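Local coordinates for pseudoazurin (Blue copper protein) (Sinorhizobium meliloti, PDB 3TU6) that binds one copper ion in a cupredoxin beta barrel and probably serves as a periplasmic electron carrier, at residues I89-V94 / E117-E122. Sequence-based numbering, arbitrary orientation.
Sequences IGAIVV and EKIFAE
Ile-119 is the one residue of 117-122 that reaches strand 89-94, and its two branches divide the work. CG2 meets the side chain of Ala-91 methyl to methyl, with Ile-119 CG2 3.5 Å from Ala-91 CB, a snug fit. The longer branch, extended (chi2 165°), runs toward the start of the strand, where its end, Ile-119 CD1, lies 3.9 Å from Ile-89 CG1. The two isoleucine side chains slant across one another here. With chi1 at 58°, Ile-89 has CG1 tucked in between its own N and C, which turns that branch to the helix.

Between Ile-89 and Ala-91 the strand offers backbone instead. Ile-119 CD1 rests 4.0 Å from Gly-90 CA and also 3.9 Å from Ile-89 O, so the methyl lies against the backbone at Gly-90, which has no side chain of its own.

No hydrogen bond links the segments; the side chains that meet are all apolar and the contact is buried. Backbone bonding by the strand goes instead to its sheet neighbours, with Gly-90 pairing to Tyr-78 and Ala-91 to Ala-23 and Ile-25. Ile-89 also packs on Ala-115 and Ala-116, one turn earlier in helix 112-125.

Helix and strand run nearly parallel, their axes 25° apart. Ile-89 directly follows the copper ligand Met-88, so the contact joins the strand leaving the metal-binding loop to the C-terminal helix that packs against the cupredoxin barrel in pseudoazurins.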
loop_
_atom_site.group_PDB
_atom_site.type_symbol
_atom_site.label_atom_id
_atom_site.label_comp_id
_atom_site.label_asym_id
_atom_site.label_seq_id
_atom_site.Cartn_x
_atom_site.Cartn_y
_atom_site.Cartn_z
ATOM N N ILE A 89 -0.420 -6.146 -3.023
ATOM C CA ILE A 89 0.263 -4.913 -2.640
ATOM C C ILE A 89 -0.715 -3.742 -2.699
ATOM O O ILE A 89 -1.770 -3.828 -3.334
ATOM C CB ILE A 89 1.492 -4.617 -3.535
ATOM C CG1 ILE A 89 1.095 -4.509 -5.012
ATOM C CG2 ILE A 89 2.549 -5.698 -3.360
ATOM C CD1 ILE A 89 2.195 -3.936 -5.890
ATOM N N GLY A 90 -0.356 -2.656 -2.024
ATOM C CA GLY A 90 -1.146 -1.431 -2.045
ATOM C C GLY A 90 -0.260 -0.205 -2.011
ATOM O O GLY A 90 0.954 -0.310 -1.815
ATOM N N ALA A 91 -0.872 0.959 -2.198
ATOM C CA ALA A 91 -0.146 2.220 -2.202
ATOM C C ALA A 91 -0.838 3.258 -1.327
ATOM O O ALA A 91 -2.066 3.276 -1.219
ATOM C CB ALA A 91 -0.013 2.741 -3.623
ATOM N N ILE A 92 -0.035 4.106 -0.692
ATOM C CA ILE A 92 -0.534 5.293 -0.010
ATOM C C ILE A 92 0.197 6.490 -0.595
ATOM O O ILE A 92 1.417 6.595 -0.470
ATOM C CB ILE A 92 -0.291 5.250 1.514
ATOM C CG1 ILE A 92 -0.858 3.965 2.119
ATOM C CG2 ILE A 92 -0.916 6.470 2.179
ATOM C CD1 ILE A 92 -0.648 3.856 3.616
ATOM N N VAL A 93 -0.548 7.375 -1.252
ATOM C CA VAL A 93 0.017 8.594 -1.821
ATOM C C VAL A 93 -0.243 9.747 -0.856
ATOM O O VAL A 93 -1.397 10.057 -0.545
ATOM C CB VAL A 93 -0.594 8.911 -3.199
ATOM C CG1 VAL A 93 0.089 10.119 -3.823
ATOM C CG2 VAL A 93 -0.484 7.698 -4.120
ATOM N N VAL A 94 0.836 10.364 -0.377
ATOM C CA VAL A 94 0.758 11.451 0.594
ATOM C C VAL A 94 1.170 12.753 -0.083
ATOM O O VAL A 94 2.320 12.905 -0.494
ATOM C CB VAL A 94 1.678 11.185 1.801
ATOM C CG1 VAL A 94 1.479 12.251 2.869
ATOM C CG2 VAL A 94 1.417 9.799 2.373
ATOM N N GLU A 117 1.827 -2.098 -11.689
ATOM C CA GLU A 117 1.496 -1.420 -12.947
ATOM C C GLU A 117 0.069 -0.860 -12.948
ATOM O O GLU A 117 -0.170 0.227 -13.474
ATOM C CB GLU A 117 1.692 -2.365 -14.137
ATOM C CG GLU A 117 3.158 -2.605 -14.495
ATOM C CD GLU A 117 3.350 -3.660 -15.575
ATOM O OE1 GLU A 117 2.353 -4.067 -16.212
ATOM O OE2 GLU A 117 4.505 -4.084 -15.789
ATOM N N LYS A 118 -0.867 -1.604 -12.359
ATOM C CA LYS A 118 -2.245 -1.137 -12.204
ATOM C C LYS A 118 -2.323 0.036 -11.225
ATOM O O LYS A 118 -3.062 0.995 -11.454
ATOM C CB LYS A 118 -3.148 -2.274 -11.720
ATOM N N ILE A 119 -1.555 -0.049 -10.140
ATOM C CA ILE A 119 -1.504 1.010 -9.130
ATOM C C ILE A 119 -0.915 2.303 -9.695
ATOM O O ILE A 119 -1.448 3.385 -9.450
ATOM C CB ILE A 119 -0.695 0.567 -7.887
ATOM C CG1 ILE A 119 -1.496 -0.450 -7.071
ATOM C CG2 ILE A 119 -0.347 1.764 -7.009
ATOM C CD1 ILE A 119 -0.667 -1.205 -6.055
ATOM N N PHE A 120 0.172 2.187 -10.455
ATOM C CA PHE A 120 0.830 3.361 -11.039
ATOM C C PHE A 120 -0.011 4.028 -12.130
ATOM O O PHE A 120 0.019 5.251 -12.271
ATOM C CB PHE A 120 2.213 2.997 -11.591
ATOM C CG PHE A 120 3.194 2.558 -10.535
ATOM C CD1 PHE A 120 3.435 3.349 -9.416
ATOM C CD2 PHE A 120 3.894 1.365 -10.668
ATOM C CE1 PHE A 120 4.339 2.950 -8.444
ATOM C CE2 PHE A 120 4.800 0.960 -9.697
ATOM C CZ PHE A 120 5.023 1.756 -8.586
ATOM N N ALA A 121 -0.753 3.233 -12.897
ATOM C CA ALA A 121 -1.689 3.777 -13.885
ATOM C C ALA A 121 -2.841 4.514 -13.195
ATOM O O ALA A 121 -3.302 5.551 -13.680
ATOM C CB ALA A 121 -2.230 2.670 -14.780
ATOM N N GLU A 122 -3.290 3.978 -12.062
ATOM C CA GLU A 122 -4.375 4.576 -11.285
ATOM C C GLU A 122 -3.967 5.935 -10.712
ATOM O O GLU A 122 -4.750 6.884 -10.739
ATOM C CB GLU A 122 -4.808 3.630 -10.155
ATOM C CG GLU A 122 -6.101 4.033 -9.447
ATOM C CD GLU A 122 -6.542 3.030 -8.385
ATOM O OE1 GLU A 122 -7.086 3.467 -7.348
ATOM O OE2 GLU A 122 -6.352 1.809 -8.580
#